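Local coordinates for protein heavy metal cation tricomponent efflux pump ZneA(CzcA-like) (Cupriavidus metallidurans, PDB 4K0J) that exports zinc ions from the cell as a Zn(II)/proton antiporter of the RND superfamily, probably as the inner-membrane part of a tripartite efflux pump, at residues D172-G177 and N597-D602; I137-L142 and Q281-L286. All blocks are in the same frame, centred on the assembly; numbering follows the deposited sequence.

Interaction 1 (D172-G177 and N597-D602); sequences DVANFG and NDEGTD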
loop_
_atom_site.group_PDB
_atom_site.type_symbol
_atom_site.label_atom_id
_atom_site.label_comp_id
_atom_site.label_asym_id
_atom_site.label_seq_id
_atom_site.Cartn_x
_atom_site.Cartn_y
_atom_site.Cartn_z
ATOM N N ASP C 172 13.119 9.983 -14.251
ATOM C CA ASP C 172 14.139 9.594 -15.219
ATOM C C ASP C 172 14.413 10.688 -16.247
ATOM O O ASP C 172 13.662 11.661 -16.353
ATOM C CB ASP C 172 13.763 8.290 -15.929
ATOM C CG ASP C 172 14.959 7.624 -16.598
ATOM O OD1 ASP C 172 16.102 7.940 -16.201
ATOM O OD2 ASP C 172 14.761 6.790 -17.513
ATOM N N VAL C 173 15.509 10.516 -16.984
ATOM C CA VAL C 173 15.900 11.422 -18.052
ATOM C C VAL C 173 15.966 10.648 -19.360
ATOM O O VAL C 173 16.552 9.566 -19.422
ATOM C CB VAL C 173 17.278 12.035 -17.786
ATOM C CG1 VAL C 173 17.370 13.405 -18.433
ATOM C CG2 VAL C 173 17.526 12.137 -16.302
ATOM N N ALA C 174 15.370 11.210 -20.408
ATOM C CA ALA C 174 15.317 10.546 -21.708
ATOM C C ALA C 174 16.290 11.153 -22.722
ATOM O O ALA C 174 16.158 12.314 -23.102
ATOM C CB ALA C 174 13.902 10.585 -22.250
ATOM N N ASN C 175 17.261 10.363 -23.169
ATOM C CA ASN C 175 18.202 10.840 -24.174
ATOM C C ASN C 175 17.672 10.657 -25.589
ATOM O O ASN C 175 16.933 9.716 -25.859
ATOM C CB ASN C 175 19.547 10.122 -24.042
ATOM C CG ASN C 175 20.485 10.428 -25.200
ATOM O OD1 ASN C 175 20.687 11.589 -25.550
ATOM N ND2 ASN C 175 21.037 9.388 -25.814
ATOM N N PHE C 176 18.055 11.560 -26.488
ATOM C CA PHE C 176 17.760 11.408 -27.910
ATOM C C PHE C 176 18.869 12.057 -28.724
ATOM O O PHE C 176 19.122 13.251 -28.607
ATOM C CB PHE C 176 16.405 12.035 -28.244
ATOM C CG PHE C 176 15.849 11.637 -29.592
ATOM C CD1 PHE C 176 14.538 11.212 -29.706
ATOM C CD2 PHE C 176 16.612 11.730 -30.743
ATOM C CE1 PHE C 176 14.008 10.855 -30.934
ATOM C CE2 PHE C 176 16.091 11.377 -31.971
ATOM C CZ PHE C 176 14.787 10.941 -32.067
ATOM N N GLY C 177 19.520 11.263 -29.563
ATOM C CA GLY C 177 20.558 11.775 -30.437
ATOM C C GLY C 177 21.941 11.386 -29.970
ATOM O O GLY C 177 22.101 10.579 -29.059
ATOM N N ASN C 597 14.793 6.880 -29.900
ATOM C CA ASN C 597 15.797 7.287 -28.921
ATOM C C ASN C 597 16.575 6.121 -28.303
ATOM O O ASN C 597 17.044 5.229 -29.006
ATOM C CB ASN C 597 15.144 8.127 -27.823
ATOM C CG ASN C 597 13.673 7.803 -27.640
ATOM O OD1 ASN C 597 12.981 7.460 -28.600
ATOM N ND2 ASN C 597 13.185 7.913 -26.406
ATOM N N ASP C 598 16.709 6.132 -26.983
ATOM C CA ASP C 598 17.496 5.108 -26.303
ATOM C C ASP C 598 16.636 4.090 -25.559
ATOM O O ASP C 598 16.851 2.880 -25.675
ATOM C CB ASP C 598 18.505 5.751 -25.343
ATOM C CG ASP C 598 19.586 6.542 -26.072
ATOM O OD1 ASP C 598 20.702 6.670 -25.522
ATOM O OD2 ASP C 598 19.321 7.031 -27.191
ATOM N N GLU C 599 15.659 4.591 -24.807
ATOM C CA GLU C 599 14.818 3.757 -23.949
ATOM C C GLU C 599 13.948 2.770 -24.729
ATOM O O GLU C 599 14.138 1.556 -24.644
ATOM C CB GLU C 599 13.934 4.629 -23.052
ATOM C CG GLU C 599 14.702 5.513 -22.079
ATOM C CD GLU C 599 15.253 6.763 -22.733
ATOM O OE1 GLU C 599 14.782 7.114 -23.836
ATOM O OE2 GLU C 599 16.158 7.391 -22.147
ATOM N N GLY C 600 12.990 3.296 -25.481
ATOM C CA GLY C 600 12.093 2.456 -26.251
ATOM C C GLY C 600 10.652 2.668 -25.839
ATOM O O GLY C 600 9.822 1.774 -25.977
ATOM N N THR C 601 10.361 3.859 -25.321
ATOM C CA THR C 601 8.998 4.230 -24.950
ATOM C C THR C 601 8.267 4.812 -26.159
ATOM O O THR C 601 7.138 5.294 -26.058
ATOM C CB THR C 601 8.988 5.222 -23.781
ATOM O OG1 THR C 601 9.899 6.293 -24.057
ATOM C CG2 THR C 601 9.428 4.525 -22.510
ATOM N N ASP C 602 8.942 4.754 -27.304
ATOM C CA ASP C 602 8.359 5.095 -28.594
ATOM C C ASP C 602 8.814 4.077 -29.644
ATOM O O ASP C 602 9.999 3.732 -29.710
ATOM C CB ASP C 602 8.750 6.517 -29.008
ATOM C CG ASP C 602 8.028 7.583 -28.199
ATOM O OD1 ASP C 602 6.838 7.377 -27.875
ATOM O OD2 ASP C 602 8.645 8.626 -27.887
#
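N175 and D598 join a strand of one porter-region sheet to a loop that connects two strands of another, probably in the PN2 and PC1 subdomains by analogy with AcrB. D172-G177 is the end of strand 170-177. N597-D602 lies in the loop between strands 587-595 and 608-615.

The main bond runs from N175 ND2 to D598 OD1, 2.8 Å. OD1 lies almost in the plane of the amide. The donor meets the carboxylate from well above its plane. The two flat groups stand nearly at right angles. With CG of N175 anti to the backbone N, chi1 171°, the amide leaves the strand toward the D598 carboxylate.

F176 and N597 make the apolar part. CB of N597 comes within 3.7 Å of F176 CD1, and the N597 backbone lies over one face of the ring, toward its rim. The N597 amide is nearly parallel to the ring, 5° between the planes. It is displaced past the rim, on the side where N597 N and CA lie, and makes no stack. The same CB also packs on the carbonyl oxygen of N175.

E599, next in the loop, reaches back to the strand. Its chain is bent at chi2 (79°) and brings OE2 to N175 N, a weak bond at 3.3 Å. E599 is poorly ordered, so this bond is probably loose.

Helix 149-164 forms the second shell. Q156 NE2 binds N175 OD1, so both ends of the amide are held and its rotation is fixed. F157 packs on N175 and D598. Within the loop, N597 ND2 gives E599 OE1 a weak bond of 3.1 Å.

Interaction 2 (I137-L142 and Q281-L286); sequences IYRYTL and QGITLL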
loop_
_atom_site.group_PDB
_atom_site.type_symbol
_atom_site.label_atom_id
_atom_site.label_comp_id
_atom_site.label_asym_id
_atom_site.label_seq_id
_atom_site.Cartn_x
_atom_site.Cartn_y
_atom_site.Cartn_z
ATOM N N ILE C 137 9.365 18.220 -18.243
ATOM C CA ILE C 137 9.343 19.609 -17.797
ATOM C C ILE C 137 10.544 20.456 -18.197
ATOM O O ILE C 137 10.508 21.679 -18.071
ATOM C CB ILE C 137 9.156 19.698 -16.272
ATOM C CG1 ILE C 137 10.228 18.879 -15.554
ATOM C CG2 ILE C 137 7.768 19.216 -15.872
ATOM C CD1 ILE C 137 10.110 18.943 -14.041
ATOM N N TYR C 138 11.603 19.823 -18.685
ATOM C CA TYR C 138 12.820 20.562 -19.002
ATOM C C TYR C 138 13.586 19.927 -20.155
ATOM O O TYR C 138 14.398 19.024 -19.954
ATOM C CB TYR C 138 13.701 20.658 -17.761
ATOM C CG TYR C 138 14.956 21.487 -17.925
ATOM C CD1 TYR C 138 16.183 20.884 -18.167
ATOM C CD2 TYR C 138 14.920 22.869 -17.811
ATOM C CE1 TYR C 138 17.337 21.634 -18.305
ATOM C CE2 TYR C 138 16.068 23.627 -17.942
ATOM C CZ TYR C 138 17.274 23.005 -18.191
ATOM O OH TYR C 138 18.420 23.759 -18.322
ATOM N N ARG C 139 13.317 20.405 -21.365
ATOM C CA ARG C 139 14.006 19.921 -22.558
ATOM C C ARG C 139 15.261 20.737 -22.808
ATOM O O ARG C 139 15.244 21.958 -22.680
ATOM C CB ARG C 139 13.077 19.985 -23.768
ATOM C CG ARG C 139 11.972 18.951 -23.722
ATOM C CD ARG C 139 10.986 19.121 -24.854
ATOM N NE ARG C 139 10.003 18.044 -24.857
ATOM C CZ ARG C 139 10.158 16.898 -25.513
ATOM N NH1 ARG C 139 11.259 16.689 -26.224
ATOM N NH2 ARG C 139 9.211 15.965 -25.459
ATOM N N TYR C 140 16.356 20.065 -23.146
ATOM C CA TYR C 140 17.633 20.752 -23.300
ATOM C C TYR C 140 18.510 20.073 -24.335
ATOM O O TYR C 140 18.220 18.970 -24.788
ATOM C CB TYR C 140 18.387 20.811 -21.965
ATOM C CG TYR C 140 19.011 19.492 -21.577
ATOM C CD1 TYR C 140 20.329 19.197 -21.906
ATOM C CD2 TYR C 140 18.281 18.537 -20.901
ATOM C CE1 TYR C 140 20.903 17.992 -21.566
ATOM C CE2 TYR C 140 18.847 17.327 -20.551
ATOM C CZ TYR C 140 20.157 17.059 -20.889
ATOM O OH TYR C 140 20.714 15.849 -20.545
ATOM N N THR C 141 19.605 20.742 -24.674
ATOM C CA THR C 141 20.575 20.218 -25.620
ATOM C C THR C 141 21.965 20.627 -25.159
ATOM O O THR C 141 22.153 21.720 -24.613
ATOM C CB THR C 141 20.299 20.740 -27.046
ATOM O OG1 THR C 141 19.040 20.229 -27.498
ATOM C CG2 THR C 141 21.371 20.293 -28.010
ATOM N N LEU C 142 22.923 19.723 -25.335
ATOM C CA LEU C 142 24.325 20.026 -25.110
ATOM C C LEU C 142 24.871 20.841 -26.284
ATOM O O LEU C 142 25.011 20.316 -27.390
ATOM C CB LEU C 142 25.135 18.729 -24.974
ATOM C CG LEU C 142 25.320 18.063 -23.603
ATOM C CD1 LEU C 142 25.888 19.050 -22.597
ATOM C CD2 LEU C 142 24.026 17.465 -23.095
ATOM N N GLN C 281 19.950 15.570 -27.128
ATOM C CA GLN C 281 19.053 16.218 -26.182
ATOM C C GLN C 281 18.600 15.314 -25.043
ATOM O O GLN C 281 18.683 14.084 -25.125
ATOM C CB GLN C 281 17.802 16.701 -26.897
ATOM C CG GLN C 281 16.795 15.595 -27.096
ATOM C CD GLN C 281 15.394 16.114 -27.241
ATOM O OE1 GLN C 281 15.181 17.292 -27.522
ATOM N NE2 GLN C 281 14.420 15.235 -27.044
ATOM N N GLY C 282 18.089 15.941 -23.989
ATOM C CA GLY C 282 17.532 15.213 -22.868
ATOM C C GLY C 282 16.149 15.707 -22.483
ATOM O O GLY C 282 15.810 16.871 -22.690
ATOM N N ILE C 283 15.353 14.806 -21.917
ATOM C CA ILE C 283 13.995 15.110 -21.490
ATOM C C ILE C 283 13.832 14.766 -20.006
ATOM O O ILE C 283 13.842 13.588 -19.620
ATOM C CB ILE C 283 12.968 14.308 -22.312
ATOM C CG1 ILE C 283 13.333 14.332 -23.799
ATOM C CG2 ILE C 283 11.569 14.844 -22.090
ATOM C CD1 ILE C 283 12.413 13.510 -24.683
ATOM N N THR C 284 13.698 15.798 -19.176
ATOM C CA THR C 284 13.571 15.609 -17.736
ATOM C C THR C 284 12.147 15.231 -17.383
ATOM O O THR C 284 11.218 16.023 -17.565
ATOM C CB THR C 284 13.954 16.876 -16.972
ATOM O OG1 THR C 284 15.260 17.300 -17.385
ATOM C CG2 THR C 284 13.945 16.612 -15.468
ATOM N N LEU C 285 11.980 14.016 -16.876
ATOM C CA LEU C 285 10.653 13.475 -16.636
ATOM C C LEU C 285 10.208 13.676 -15.201
ATOM O O LEU C 285 10.738 13.050 -14.280
ATOM C CB LEU C 285 10.609 11.992 -16.995
ATOM C CG LEU C 285 11.138 11.690 -18.398
ATOM C CD1 LEU C 285 10.986 10.215 -18.741
ATOM C CD2 LEU C 285 10.428 12.557 -19.414
ATOM N N LEU C 286 9.228 14.557 -15.025
ATOM C CA LEU C 286 8.641 14.817 -13.725
ATOM C C LEU C 286 8.000 13.547 -13.183
ATOM O O LEU C 286 7.099 12.986 -13.811
ATOM C CB LEU C 286 7.591 15.926 -13.830
ATOM C CG LEU C 286 6.924 16.350 -12.519
ATOM C CD1 LEU C 286 7.846 17.253 -11.709
ATOM C CD2 LEU C 286 5.595 17.024 -12.792
#
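The ring of Y140 lies with one face against G282, whose backbone N sits 3.8 Å above the ring plane, toward the rim. CD2 of L142 is at the ring edge, in plane. CG of Y140 stands between the backbone N and the carbonyl carbon, chi1 75°, and this swings the ring over the neighbouring strand. G282 has no side chain, so the ring rests directly on its backbone; CE2 is 3.4 Å from G282 CA.

On the opposite side of the sheet, the R139 guanidinium has I283 over one face. The two side chains run side by side in the same direction. Q281 NE2 comes near the guanidinium edge, 3.6 Å from R139 NH1. Both atoms are donors, and each makes a weak bond to Q593 OE1. Q281 OE1 is bonded to Y320.

Strands 135-143 and 280-287 are antiparallel neighbours in a sheet that probably belongs to the PN2 subdomain, as in AcrB. Y140 and G282 form a hydrogen-bonded pair, Y140 N to G282 O at 3.3 Å and G282 N to Y140 O at 3.1 Å. Further along, I137 N binds T284 O at 3.0 Å. T284 OG1, at the edge of the Y138 ring, gives its proton to Y138 O, on a lone pair, at 3.2 Å. I137 CD1 touches L286 CD1, 3.7 Å apart.

Helix 149-164 packs on Y140, and Q156 bonds its hydroxyl. The touching residues are buried. The interstrand bonds satisfy much of the backbone, and R139 and T141 also bond to Y320, I321 and V318. The charge of R139 is probably offset in part by E136, a long and weak ion pair, and by weak bonds to Q593 and Y320.

From the N terminus the order is 137-142, 172-177, 281-286, 597-602. Interaction 2 closes a loop of 138 residues between its segments and includes helix 149-164. Interaction 1 starts inside that loop and ends far beyond it, closing 419 residues, so the two contacts cross. They meet at strands 170-177 and 280-287, which are neighbours in one antiparallel sheet. F176 O probably binds Q281 N, and A174 O probably binds I283 N. Strand 280-287 thus lies between 135-143 and 170-177. Interaction 2 pairs two strands of this sheet, while interaction 1 ties it to the loop of the sheet containing strands 587-595 and 608-615. Q156 of helix 149-164 serves both contacts.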